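Local coordinates for protein PaxB (Photorhabdus luminescens, PDB 6EK4) that probably acts as one component of a two-component alpha-helical pore-forming toxin of the YaxAB kind, at residues H34-G39 and E45-I50; A63-L68 and D342-Y347; A138-V143 and T297-A302; A168-N173 and D269-Q274; A197-D202 and D211-A216. One frame throughout, in Å; residues are numbered along the deposited sequence.

The five contacts are spread along an elongated, predominantly helical chain. Contacts 1 and 3 lie near its middle with centres 17 Å apart, and they touch: Ile50 CG1 is 3.6 Å from Val143 CB. A bound sodium ion lies about 10 Å from the Val140 side chain and one about 14 Å from that of His34, too far for coordination. Contact 2 shares helix 42-73 with contact 1, and its centre is 19 Å from that of contact 3. Contact 4 shares helix 247-321 with contact 3 but lies 44 Å from it, centre to centre. Contact 5 is outermost, its centre 97 Å from that of contact 2, and is nested in the loop closed by contact 4.

Contact 1: H34-G39 and E45-I50; sequences HQQKSG and EKTLRI
His34 turns one ring face toward the CD2 methyl of Leu48, and the contact can be followed outward along the histidine. From CB the chain swings so that CG is anti to the carbonyl carbon (chi1 -72°), which carries the ring toward the neighbouring helix. Beyond CG, ring atom CD2 lies 4.1 Å from Leu48 CD2; at the outer end CE1 and NE2 come to 3.9 and 3.7 Å from that methyl. The methyl sits over the face in a CH-pi contact, 24° off the normal and displaced toward NE2. Histidine suits the site because its flat ring offers a face to leucine's branched tip while ND1 keeps a hydrogen bond to Trp30 O. The fold here is a helical hairpin: helix 19-35 ends, a short linker reverses the chain, and helix 42-73 returns beside it. Past the helix end, the Gln36 chain bends at chi2, bringing OE1 to 3.7 Å from Thr47 OG1, too long to count as a bond. Threonine suits this buried helical site because its hydroxyl is satisfied locally, by Gln44 O and Ile43 O, while glutamine is flexible enough to bend toward it and also to touch Asp287 of helix 247-321.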
# COMPACT_ATOMS: atom_id res chain seq x y z
N HIS A 34 -3.61 -8.18 -4.16
CA HIS A 34 -4.71 -9.14 -3.97
C HIS A 34 -5.74 -8.72 -2.93
O HIS A 34 -6.90 -9.15 -3.00
CB HIS A 34 -4.14 -10.53 -3.64
CG HIS A 34 -3.47 -11.20 -4.80
ND1 HIS A 34 -2.15 -10.99 -5.12
CD2 HIS A 34 -3.96 -12.06 -5.73
CE1 HIS A 34 -1.85 -11.70 -6.19
NE2 HIS A 34 -2.92 -12.36 -6.58
N GLN A 35 -5.34 -7.90 -1.96
CA GLN A 35 -6.27 -7.41 -0.93
C GLN A 35 -6.91 -6.07 -1.32
O GLN A 35 -8.01 -5.75 -0.86
CB GLN A 35 -5.57 -7.29 0.43
CG GLN A 35 -4.62 -6.11 0.58
CD GLN A 35 -3.83 -6.15 1.88
OE1 GLN A 35 -3.60 -7.22 2.45
NE2 GLN A 35 -3.41 -4.98 2.34
N GLN A 36 -6.20 -5.29 -2.14
CA GLN A 36 -6.71 -4.01 -2.65
C GLN A 36 -8.06 -4.17 -3.34
O GLN A 36 -8.22 -5.03 -4.22
CB GLN A 36 -5.68 -3.38 -3.60
CG GLN A 36 -6.19 -2.26 -4.51
CD GLN A 36 -6.53 -2.73 -5.92
OE1 GLN A 36 -6.01 -3.74 -6.39
NE2 GLN A 36 -7.39 -1.98 -6.60
N LYS A 37 -9.03 -3.34 -2.94
CA LYS A 37 -10.37 -3.37 -3.52
C LYS A 37 -10.89 -1.95 -3.77
O LYS A 37 -11.83 -1.49 -3.12
CB LYS A 37 -11.33 -4.15 -2.60
CG LYS A 37 -11.06 -5.64 -2.57
CD LYS A 37 -11.86 -6.34 -1.48
CE LYS A 37 -11.49 -7.82 -1.39
NZ LYS A 37 -12.32 -8.55 -0.40
N SER A 38 -10.24 -1.26 -4.71
CA SER A 38 -10.67 0.07 -5.15
C SER A 38 -11.87 -0.00 -6.09
O SER A 38 -12.62 0.96 -6.22
CB SER A 38 -9.51 0.81 -5.83
OG SER A 38 -9.04 0.11 -6.97
N GLY A 39 -12.03 -1.14 -6.77
CA GLY A 39 -13.19 -1.39 -7.62
C GLY A 39 -13.14 -0.68 -8.96
O GLY A 39 -14.19 -0.39 -9.54
N GLU A 45 -6.43 -5.17 -12.64
CA GLU A 45 -5.70 -5.99 -13.60
C GLU A 45 -4.25 -5.53 -13.75
O GLU A 45 -3.34 -6.35 -13.78
CB GLU A 45 -6.39 -5.97 -14.97
CG GLU A 45 -5.86 -7.01 -15.94
CD GLU A 45 -6.42 -6.85 -17.34
OE1 GLU A 45 -7.58 -6.41 -17.49
OE2 GLU A 45 -5.70 -7.19 -18.31
N LYS A 46 -4.05 -4.22 -13.84
CA LYS A 46 -2.71 -3.65 -13.98
C LYS A 46 -1.82 -3.94 -12.77
O LYS A 46 -0.63 -4.19 -12.92
CB LYS A 46 -2.77 -2.14 -14.22
CG LYS A 46 -3.17 -1.74 -15.63
CD LYS A 46 -2.94 -0.26 -15.87
CE LYS A 46 -3.62 0.23 -17.14
NZ LYS A 46 -3.34 1.67 -17.39
N THR A 47 -2.41 -3.92 -11.57
CA THR A 47 -1.67 -4.24 -10.35
C THR A 47 -1.23 -5.71 -10.33
O THR A 47 -0.15 -6.03 -9.83
CB THR A 47 -2.49 -3.95 -9.08
OG1 THR A 47 -3.80 -4.51 -9.21
CG2 THR A 47 -2.60 -2.45 -8.85
N LEU A 48 -2.06 -6.58 -10.89
CA LEU A 48 -1.71 -8.00 -11.03
C LEU A 48 -0.58 -8.20 -12.05
O LEU A 48 0.22 -9.12 -11.90
CB LEU A 48 -2.93 -8.84 -11.41
CG LEU A 48 -4.02 -8.97 -10.33
CD1 LEU A 48 -5.28 -9.58 -10.92
CD2 LEU A 48 -3.53 -9.78 -9.14
N ARG A 49 -0.53 -7.35 -13.07
CA ARG A 49 0.58 -7.37 -14.03
C ARG A 49 1.89 -6.98 -13.36
O ARG A 49 2.93 -7.57 -13.63
CB ARG A 49 0.32 -6.42 -15.20
CG ARG A 49 -0.81 -6.84 -16.14
CD ARG A 49 -1.03 -5.77 -17.20
NE ARG A 49 -2.29 -5.95 -17.93
CZ ARG A 49 -2.82 -5.04 -18.74
NH1 ARG A 49 -2.22 -3.87 -18.95
NH2 ARG A 49 -3.97 -5.30 -19.35
N ILE A 50 1.83 -5.97 -12.49
CA ILE A 50 3.01 -5.49 -11.78
C ILE A 50 3.55 -6.55 -10.82
O ILE A 50 4.76 -6.77 -10.76
CB ILE A 50 2.73 -4.16 -11.03
CG1 ILE A 50 2.45 -3.03 -12.03
CG2 ILE A 50 3.92 -3.77 -10.15
CD1 ILE A 50 1.77 -1.82 -11.42

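Contact 2: A63-L68 and D342-Y347; sequences ASVPQL and DLALQY
Val65 is set against Leu343, Ala344 and Tyr347 in a helix-helix contact of the bundle, where helix 42-73 meets helix 326-348, the last helix of the chain. The axes of the two short segments approach to 9.8 Å and run largely antiparallel, 137° apart. Valine fits the interface because its short, branched side chain offers two methyls to different partners without needing room for a long chain. CG1 is anti to the backbone N (chi1 175°). This methyl, Val65 CG1, is 4.0 Å from Ala344 N and 4.1 Å from Ala344 CB; so small an alanine lets the two backbones come as near as 6.7 Å between the CA atoms of Val65 and Ala344. Val65 CG2 fits between Leu343 and Tyr347, one turn apart, and is 3.8 Å from Leu343 CB, with Leu343 CD1 slightly farther. Leu343 continues into the bundle and reaches Trp309 of helix 247-321, while Tyr347 also touches Val19 and Ser23 of helix 19-35. The side chains thus meet through carbon. Pro66 follows Val65 and has no amide hydrogen, so the helix is kinked just beside the contact. Val65 CG2 lies at the edge of the tyrosine ring, near its plane, 3.9 Å from Tyr347 CE2.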
# COMPACT_ATOMS: atom_id res chain seq x y z
N ALA A 63 18.43 -16.01 -9.71
CA ALA A 63 19.11 -16.96 -10.59
C ALA A 63 20.44 -16.42 -11.11
O ALA A 63 21.35 -17.20 -11.40
CB ALA A 63 18.21 -17.33 -11.76
N SER A 64 20.55 -15.10 -11.22
CA SER A 64 21.76 -14.46 -11.75
C SER A 64 22.99 -14.73 -10.89
O SER A 64 24.09 -14.90 -11.42
CB SER A 64 21.54 -12.95 -11.88
OG SER A 64 21.32 -12.36 -10.62
N VAL A 65 22.80 -14.76 -9.57
CA VAL A 65 23.92 -14.91 -8.63
C VAL A 65 24.65 -16.25 -8.79
O VAL A 65 25.86 -16.26 -9.04
CB VAL A 65 23.47 -14.67 -7.17
CG1 VAL A 65 24.62 -14.95 -6.20
CG2 VAL A 65 22.97 -13.24 -7.00
N PRO A 66 23.93 -17.39 -8.67
CA PRO A 66 24.59 -18.69 -8.87
C PRO A 66 25.00 -18.96 -10.32
O PRO A 66 25.88 -19.79 -10.56
CB PRO A 66 23.53 -19.69 -8.41
CG PRO A 66 22.24 -18.99 -8.63
CD PRO A 66 22.51 -17.56 -8.30
N GLN A 67 24.36 -18.28 -11.27
CA GLN A 67 24.72 -18.40 -12.68
C GLN A 67 26.08 -17.76 -12.95
O GLN A 67 26.96 -18.38 -13.55
CB GLN A 67 23.64 -17.76 -13.57
CG GLN A 67 23.94 -17.77 -15.07
CD GLN A 67 24.11 -19.17 -15.63
OE1 GLN A 67 23.53 -20.13 -15.14
NE2 GLN A 67 24.91 -19.28 -16.69
N LEU A 68 26.24 -16.51 -12.51
CA LEU A 68 27.48 -15.77 -12.71
C LEU A 68 28.63 -16.32 -11.86
O LEU A 68 29.79 -16.25 -12.26
CB LEU A 68 27.28 -14.28 -12.42
CG LEU A 68 26.36 -13.55 -13.40
CD1 LEU A 68 26.07 -12.14 -12.90
CD2 LEU A 68 26.97 -13.51 -14.80
N ASP A 342 28.62 -12.22 -1.38
CA ASP A 342 27.81 -11.38 -0.51
C ASP A 342 26.33 -11.46 -0.85
O ASP A 342 25.49 -11.55 0.05
CB ASP A 342 28.28 -9.92 -0.59
CG ASP A 342 27.41 -8.98 0.21
OD1 ASP A 342 26.79 -8.08 -0.40
OD2 ASP A 342 27.32 -9.14 1.45
N LEU A 343 26.00 -11.42 -2.14
CA LEU A 343 24.61 -11.52 -2.59
C LEU A 343 24.00 -12.87 -2.24
O LEU A 343 22.84 -12.95 -1.85
CB LEU A 343 24.51 -11.27 -4.10
CG LEU A 343 24.83 -9.86 -4.59
CD1 LEU A 343 24.75 -9.81 -6.11
CD2 LEU A 343 23.89 -8.83 -3.98
N ALA A 344 24.79 -13.94 -2.37
CA ALA A 344 24.36 -15.27 -1.97
C ALA A 344 24.16 -15.36 -0.45
O ALA A 344 23.24 -16.03 0.02
CB ALA A 344 25.36 -16.32 -2.42
N LEU A 345 25.01 -14.67 0.29
CA LEU A 345 24.91 -14.60 1.75
C LEU A 345 23.60 -13.94 2.20
O LEU A 345 23.02 -14.33 3.21
CB LEU A 345 26.11 -13.86 2.35
CG LEU A 345 26.17 -13.68 3.87
CD1 LEU A 345 26.28 -15.03 4.57
CD2 LEU A 345 27.34 -12.78 4.24
N GLN A 346 23.15 -12.94 1.44
CA GLN A 346 21.89 -12.26 1.73
C GLN A 346 20.69 -13.17 1.46
O GLN A 346 19.80 -13.28 2.29
CB GLN A 346 21.76 -10.98 0.90
CG GLN A 346 22.76 -9.90 1.27
CD GLN A 346 22.54 -8.62 0.49
OE1 GLN A 346 21.42 -8.12 0.39
NE2 GLN A 346 23.62 -8.08 -0.07
N TYR A 347 20.69 -13.82 0.29
CA TYR A 347 19.62 -14.76 -0.08
C TYR A 347 19.56 -15.96 0.87
O TYR A 347 18.47 -16.40 1.24
CB TYR A 347 19.80 -15.26 -1.52
CG TYR A 347 19.41 -14.25 -2.58
CD1 TYR A 347 18.13 -13.71 -2.62
CD2 TYR A 347 20.31 -13.85 -3.56
CE1 TYR A 347 17.76 -12.79 -3.59
CE2 TYR A 347 19.96 -12.94 -4.54
CZ TYR A 347 18.68 -12.41 -4.55
OH TYR A 347 18.31 -11.50 -5.51

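Contact 3: A138-V143 and T297-A302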
# COMPACT_ATOMS: atom_id res chain seq x y z
N ALA A 138 11.95 -3.06 -17.39
CA ALA A 138 11.05 -2.45 -18.36
C ALA A 138 9.61 -2.94 -18.17
O ALA A 138 8.68 -2.14 -18.21
CB ALA A 138 11.52 -2.73 -19.78
N ASP A 139 9.45 -4.24 -17.97
CA ASP A 139 8.13 -4.85 -17.83
C ASP A 139 7.35 -4.33 -16.62
O ASP A 139 6.16 -4.03 -16.73
CB ASP A 139 8.24 -6.38 -17.74
CG ASP A 139 8.53 -7.04 -19.09
OD1 ASP A 139 8.19 -6.44 -20.14
OD2 ASP A 139 9.08 -8.16 -19.10
N VAL A 140 8.02 -4.22 -15.47
CA VAL A 140 7.37 -3.76 -14.24
C VAL A 140 7.08 -2.25 -14.26
O VAL A 140 6.03 -1.82 -13.79
CB VAL A 140 8.17 -4.11 -12.96
CG1 VAL A 140 8.41 -5.61 -12.87
CG2 VAL A 140 9.48 -3.34 -12.88
N SER A 141 8.01 -1.47 -14.81
CA SER A 141 7.91 -0.01 -14.79
C SER A 141 6.93 0.56 -15.83
O SER A 141 6.35 1.62 -15.61
CB SER A 141 9.29 0.62 -14.99
OG SER A 141 9.82 0.28 -16.26
N ASN A 142 6.75 -0.14 -16.95
CA ASN A 142 5.89 0.35 -18.04
C ASN A 142 4.39 0.25 -17.78
O ASN A 142 3.60 0.81 -18.54
CB ASN A 142 6.24 -0.35 -19.36
CG ASN A 142 7.53 0.16 -19.98
OD1 ASN A 142 8.03 1.23 -19.63
ND2 ASN A 142 8.08 -0.61 -20.91
N VAL A 143 3.99 -0.45 -16.72
CA VAL A 143 2.58 -0.50 -16.33
C VAL A 143 2.22 0.80 -15.63
O VAL A 143 2.78 1.11 -14.57
CB VAL A 143 2.28 -1.70 -15.39
CG1 VAL A 143 0.80 -1.73 -15.03
CG2 VAL A 143 2.70 -3.01 -16.04
N THR A 297 10.93 1.05 -4.87
CA THR A 297 11.95 0.50 -3.98
C THR A 297 12.70 -0.67 -4.60
O THR A 297 13.93 -0.73 -4.51
CB THR A 297 11.33 0.06 -2.63
OG1 THR A 297 10.79 1.20 -1.96
CG2 THR A 297 12.37 -0.60 -1.74
N LEU A 298 11.97 -1.59 -5.22
CA LEU A 298 12.59 -2.78 -5.82
C LEU A 298 13.39 -2.44 -7.09
O LEU A 298 14.42 -3.05 -7.35
CB LEU A 298 11.54 -3.87 -6.12
CG LEU A 298 10.63 -3.72 -7.34
CD1 LEU A 298 11.23 -4.38 -8.58
CD2 LEU A 298 9.26 -4.33 -7.05
N LEU A 299 12.90 -1.46 -7.85
CA LEU A 299 13.59 -1.02 -9.08
C LEU A 299 14.94 -0.35 -8.81
O LEU A 299 15.85 -0.45 -9.63
CB LEU A 299 12.68 -0.09 -9.90
CG LEU A 299 11.58 -0.77 -10.71
CD1 LEU A 299 10.62 0.26 -11.29
CD2 LEU A 299 12.17 -1.64 -11.81
N LEU A 300 15.06 0.34 -7.68
CA LEU A 300 16.34 0.89 -7.23
C LEU A 300 17.37 -0.22 -7.02
O LEU A 300 18.52 -0.10 -7.44
CB LEU A 300 16.18 1.69 -5.93
CG LEU A 300 15.99 3.21 -6.03
CD1 LEU A 300 15.13 3.62 -7.22
CD2 LEU A 300 15.39 3.75 -4.73
N GLN A 301 16.94 -1.31 -6.38
CA GLN A 301 17.80 -2.47 -6.16
C GLN A 301 18.01 -3.24 -7.46
O GLN A 301 19.09 -3.77 -7.70
CB GLN A 301 17.18 -3.41 -5.12
CG GLN A 301 16.95 -2.77 -3.75
CD GLN A 301 18.23 -2.32 -3.08
OE1 GLN A 301 19.31 -2.87 -3.31
NE2 GLN A 301 18.13 -1.31 -2.23
N ALA A 302 16.98 -3.29 -8.30
CA ALA A 302 17.04 -3.98 -9.59
C ALA A 302 17.99 -3.29 -10.56
O ALA A 302 18.73 -3.94 -11.30
CB ALA A 302 15.66 -4.10 -10.20
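Leu299 of helix 247-321 and Val140 of helix 101-141 reach toward each other tip to tip, and this apolar meeting makes up most of the contact. Val140 CG2 lies chiefly against Leu299 CD2, at 3.4 Å, with Leu299 CG and CD1 farther off. It is set there by chi1 of -57°, which places CG2 between the backbone N and the carbonyl carbon. Leucine suits the facing position because its branch lies far enough out to span the gap: the closest CA atoms, those of Ser141 and Leu299, are 8.1 Å apart. Its other branch, Leu299 CD1, meets Ser141 CB at 3.9 Å, again through carbon. Three polar groups of segment 138-143 have partners of their own. Ser141 OG is hydrogen-bonded to Ile137 O one turn back in its own helix, which lets a serine sit beside leucine. Val140 O and Val143 O are both bonded to Arg295 NH1, a side chain from helix 247-321 just before Thr297. In this bundle the two helices run in roughly opposite directions here. Because only carbon atoms meet across the gap, the join between the segments depends on shape and burial, whereas Arg295 supplies directional bonds between helix 247-321 and this region.

Contact 4: A168-N173 and D269-Q274; sequences AQQEKN and DDLKIQ
Gln170 and Leu271 point at each other across a pair of long, roughly antiparallel helices, 149-193 and 247-321, of the elongated helical bundle. Their backbones stay well apart, with 9.9 Å between the CA atoms of Gln170 and Leu271, and the side chains only just close the distance. What meets is carbon: Gln170 CG is 4.3 Å from Leu271 CD1. The glutamine is bent, with chi1 -68° and chi2 -82°, so its aliphatic part faces the leucine while the amide end bends away from it, the side chain reaching Ile264, Asp267 and Cys268 of the opposing helix. A glutamine is useful at such a partly exposed position because it can give its methylenes to an apolar neighbour and still carry a polar end. Leu271 supplies a branched, apolar tip that also packs on helix 149-193 at Asp166 and Ile167.

Beside this pair lie Glu171 and Lys272, whose CB atoms are turned more to the flank than to the partner helix, but whose ends come nearer. They do so differently: the glutamate is folded, with chi2 -87°, whereas the lysine is extended and leans across toward it. The charges are opposite, which probably gives a mild attraction, though the separation is too great for a salt bridge. Glu171 has a firmer partner, Lys174, on its own helix, which binds OE1. The contact is modest and lies at the surface, burying 78 Å² in all. At its flank Glu171 OE2 and Lys272 NZ remain 4.5 Å apart.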
# COMPACT_ATOMS: atom_id res chain seq x y z
N ALA A 168 -23.60 13.22 10.63
CA ALA A 168 -23.50 14.09 11.81
C ALA A 168 -24.70 15.02 11.93
O ALA A 168 -25.21 15.23 13.03
CB ALA A 168 -22.21 14.89 11.76
N GLN A 169 -25.17 15.55 10.83
CA GLN A 169 -26.31 16.40 10.95
C GLN A 169 -27.52 15.56 11.26
O GLN A 169 -28.29 15.88 12.13
CB GLN A 169 -26.53 17.18 9.68
CG GLN A 169 -27.05 18.57 9.93
CD GLN A 169 -27.81 19.06 8.75
OE1 GLN A 169 -27.55 18.66 7.62
NE2 GLN A 169 -28.78 19.92 8.99
N GLN A 170 -27.67 14.47 10.54
CA GLN A 170 -28.84 13.61 10.77
C GLN A 170 -28.91 13.15 12.23
O GLN A 170 -29.99 13.16 12.83
CB GLN A 170 -28.80 12.39 9.84
CG GLN A 170 -29.01 12.70 8.37
CD GLN A 170 -30.47 12.85 7.99
OE1 GLN A 170 -31.30 13.26 8.80
NE2 GLN A 170 -30.79 12.51 6.74
N GLU A 171 -27.78 12.73 12.79
CA GLU A 171 -27.71 12.31 14.19
C GLU A 171 -28.09 13.43 15.16
O GLU A 171 -28.65 13.17 16.23
CB GLU A 171 -26.30 11.80 14.53
CG GLU A 171 -25.96 10.43 13.98
CD GLU A 171 -26.39 9.29 14.89
OE1 GLU A 171 -27.58 9.25 15.27
OE2 GLU A 171 -25.55 8.43 15.21
N LYS A 172 -27.79 14.67 14.79
CA LYS A 172 -28.09 15.83 15.63
C LYS A 172 -29.57 16.20 15.55
O LYS A 172 -30.19 16.52 16.57
CB LYS A 172 -27.21 17.02 15.23
CG LYS A 172 -26.96 18.01 16.36
CD LYS A 172 -25.70 18.82 16.12
CE LYS A 172 -25.20 19.47 17.40
NZ LYS A 172 -23.81 19.99 17.24
N ASN A 173 -30.13 16.16 14.34
CA ASN A 173 -31.57 16.38 14.14
C ASN A 173 -32.42 15.29 14.79
O ASN A 173 -33.53 15.55 15.24
CB ASN A 173 -31.90 16.47 12.65
CG ASN A 173 -31.34 17.72 11.99
OD1 ASN A 173 -30.71 18.55 12.65
ND2 ASN A 173 -31.56 17.85 10.69
N ASP A 269 -28.77 4.65 8.06
CA ASP A 269 -28.34 3.30 7.68
C ASP A 269 -27.87 3.25 6.23
O ASP A 269 -26.87 2.60 5.92
CB ASP A 269 -29.46 2.28 7.90
CG ASP A 269 -29.66 1.93 9.37
OD1 ASP A 269 -29.17 2.68 10.23
OD2 ASP A 269 -30.31 0.90 9.65
N ASP A 270 -28.58 3.94 5.34
CA ASP A 270 -28.19 4.04 3.93
C ASP A 270 -26.88 4.82 3.76
O ASP A 270 -26.07 4.49 2.89
CB ASP A 270 -29.30 4.67 3.09
CG ASP A 270 -30.50 3.75 2.91
OD1 ASP A 270 -30.29 2.56 2.58
OD2 ASP A 270 -31.64 4.22 3.07
N LEU A 271 -26.69 5.86 4.57
CA LEU A 271 -25.44 6.64 4.54
C LEU A 271 -24.26 5.84 5.09
O LEU A 271 -23.14 5.98 4.59
CB LEU A 271 -25.60 7.95 5.33
CG LEU A 271 -26.45 9.04 4.67
CD1 LEU A 271 -26.82 10.11 5.68
CD2 LEU A 271 -25.75 9.65 3.47
N LYS A 272 -24.50 5.01 6.10
CA LYS A 272 -23.45 4.17 6.68
C LYS A 272 -23.02 3.04 5.74
O LYS A 272 -21.89 2.55 5.82
CB LYS A 272 -23.90 3.60 8.03
CG LYS A 272 -23.84 4.62 9.15
CD LYS A 272 -24.39 4.08 10.46
CE LYS A 272 -24.54 5.19 11.50
NZ LYS A 272 -25.03 4.68 12.81
N ILE A 273 -23.92 2.62 4.85
CA ILE A 273 -23.58 1.68 3.78
C ILE A 273 -22.66 2.36 2.77
O ILE A 273 -21.63 1.80 2.38
CB ILE A 273 -24.83 1.12 3.07
CG1 ILE A 273 -25.61 0.21 4.03
CG2 ILE A 273 -24.45 0.34 1.82
CD1 ILE A 273 -27.06 -0.00 3.64
N GLN A 274 -23.03 3.57 2.35
CA GLN A 274 -22.21 4.36 1.43
C GLN A 274 -20.83 4.69 2.02
O GLN A 274 -19.84 4.75 1.30
CB GLN A 274 -22.91 5.67 1.05
CG GLN A 274 -24.18 5.49 0.22
CD GLN A 274 -24.90 6.81 -0.02
OE1 GLN A 274 -24.39 7.68 -0.72
NE2 GLN A 274 -26.08 6.96 0.57

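Contact 5: A197-D202 and D211-A216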
# COMPACT_ATOMS: atom_id res chain seq x y z
N ALA A 197 -57.68 13.06 31.76
CA ALA A 197 -58.70 12.90 30.72
C ALA A 197 -60.09 12.64 31.30
O ALA A 197 -61.10 12.93 30.66
CB ALA A 197 -58.30 11.79 29.76
N ASP A 198 -60.13 12.07 32.50
CA ASP A 198 -61.39 11.80 33.20
C ASP A 198 -62.02 13.10 33.71
O ASP A 198 -63.23 13.29 33.61
CB ASP A 198 -61.16 10.82 34.35
CG ASP A 198 -62.45 10.20 34.88
OD1 ASP A 198 -62.39 9.50 35.92
OD2 ASP A 198 -63.53 10.40 34.28
N MET A 199 -61.20 13.99 34.27
CA MET A 199 -61.67 15.29 34.77
C MET A 199 -61.98 16.25 33.62
O MET A 199 -63.11 16.71 33.47
CB MET A 199 -60.63 15.94 35.68
CG MET A 199 -60.49 15.31 37.05
SD MET A 199 -59.51 16.35 38.16
CE MET A 199 -60.68 17.66 38.53
N PHE A 200 -60.96 16.55 32.83
CA PHE A 200 -61.06 17.55 31.77
C PHE A 200 -61.36 16.86 30.44
O PHE A 200 -60.52 16.14 29.90
CB PHE A 200 -59.75 18.35 31.67
CG PHE A 200 -59.32 18.97 32.97
CD1 PHE A 200 -58.51 18.27 33.85
CD2 PHE A 200 -59.72 20.26 33.31
CE1 PHE A 200 -58.11 18.84 35.05
CE2 PHE A 200 -59.32 20.83 34.51
CZ PHE A 200 -58.52 20.12 35.38
N LYS A 201 -62.56 17.09 29.91
CA LYS A 201 -63.01 16.43 28.68
C LYS A 201 -62.24 16.94 27.47
O LYS A 201 -62.01 18.14 27.34
CB LYS A 201 -64.50 16.67 28.45
CG LYS A 201 -65.41 16.08 29.52
CD LYS A 201 -66.87 16.23 29.12
CE LYS A 201 -67.81 15.65 30.16
NZ LYS A 201 -69.22 15.60 29.68
N ASP A 202 -61.85 16.01 26.59
CA ASP A 202 -61.28 16.33 25.27
C ASP A 202 -59.96 17.10 25.32
O ASP A 202 -58.93 16.59 24.87
CB ASP A 202 -62.30 17.08 24.41
CG ASP A 202 -63.57 16.29 24.18
OD1 ASP A 202 -63.49 15.13 23.71
OD2 ASP A 202 -64.67 16.83 24.47
N ASP A 211 -53.14 23.92 39.22
CA ASP A 211 -52.88 24.45 40.57
C ASP A 211 -54.02 24.13 41.54
O ASP A 211 -53.77 23.88 42.72
CB ASP A 211 -52.66 25.96 40.53
CG ASP A 211 -51.35 26.35 39.89
OD1 ASP A 211 -50.59 27.13 40.50
OD2 ASP A 211 -51.07 25.86 38.78
N LYS A 212 -55.25 24.13 41.04
CA LYS A 212 -56.44 23.97 41.88
C LYS A 212 -56.69 22.51 42.29
O LYS A 212 -57.58 22.26 43.11
CB LYS A 212 -57.67 24.53 41.15
CG LYS A 212 -57.56 26.01 40.80
CD LYS A 212 -58.68 26.44 39.87
CE LYS A 212 -58.51 27.87 39.41
NZ LYS A 212 -59.63 28.31 38.53
N LEU A 213 -55.93 21.58 41.73
CA LEU A 213 -56.06 20.16 42.07
C LEU A 213 -55.52 19.86 43.46
O LEU A 213 -54.56 20.49 43.91
CB LEU A 213 -55.32 19.29 41.04
CG LEU A 213 -55.78 19.37 39.59
CD1 LEU A 213 -54.75 18.76 38.66
CD2 LEU A 213 -57.13 18.70 39.41
N ASP A 214 -56.14 18.89 44.14
CA ASP A 214 -55.69 18.46 45.46
C ASP A 214 -54.44 17.59 45.32
O ASP A 214 -54.53 16.36 45.22
CB ASP A 214 -56.80 17.69 46.19
CG ASP A 214 -56.40 17.27 47.60
OD1 ASP A 214 -56.89 16.21 48.06
OD2 ASP A 214 -55.61 17.98 48.25
N LEU A 215 -53.28 18.24 45.30
CA LEU A 215 -52.00 17.56 45.18
C LEU A 215 -50.96 18.19 46.10
O LEU A 215 -51.07 19.36 46.46
CB LEU A 215 -51.51 17.60 43.74
CG LEU A 215 -52.24 16.72 42.73
CD1 LEU A 215 -51.86 17.10 41.31
CD2 LEU A 215 -51.96 15.25 42.99
N ALA A 216 -49.95 17.40 46.47
CA ALA A 216 -48.82 17.92 47.22
C ALA A 216 -48.06 18.91 46.35
O ALA A 216 -48.01 18.76 45.12
CB ALA A 216 -47.90 16.78 47.65
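Met199 and Leu213 form the closest part of a small contact at the far end of the elongated chain, where the short helix 196-199 is followed by an irregular loop leading to helix 217-237. The loop returns to the C-terminal end of helix 196-199, with Met199 and Leu213 the nearest CA pair at 10.4 Å. Both side chains slide past each other in opposite directions. Leu213 CD2 meets Met199 SD at 3.6 Å and Met199 CE at 3.8 Å. The bend at the last methionine torsion, chi3 74°, folds CE back so that sulfur and methyl both face the leucine branch. Methionine suits this place because its unbranched, polarisable chain can mould itself to a methyl. Even this packed spot lies at the surface.

Against this, the Phe200 side is looser. Leu213 CD2 lies at the edge of the phenylalanine ring, near its plane, 4.5 Å from Phe200 CE1; the ring is also touched by Pro205 and Asp209 of the intervening loop. Phe200 is the first residue to leave helical conformation, and its carbonyl O is hydrogen-bonded to Tyr247 OH, which ties the start of the loop to the beginning of helix 247-321. At the other segment Asp211 is held by a salt bridge to Lys224 of helix 217-237. The solvent side belongs to Lys212 and Asp214, charged residues that suit an open loop, while the leucine between them is directed at Met199 and Phe200. Leu213 is the first residue of an inverse gamma turn centred on Asp214, a sharp local kink, and its CD2 methyl alone meets both Met199 and Phe200.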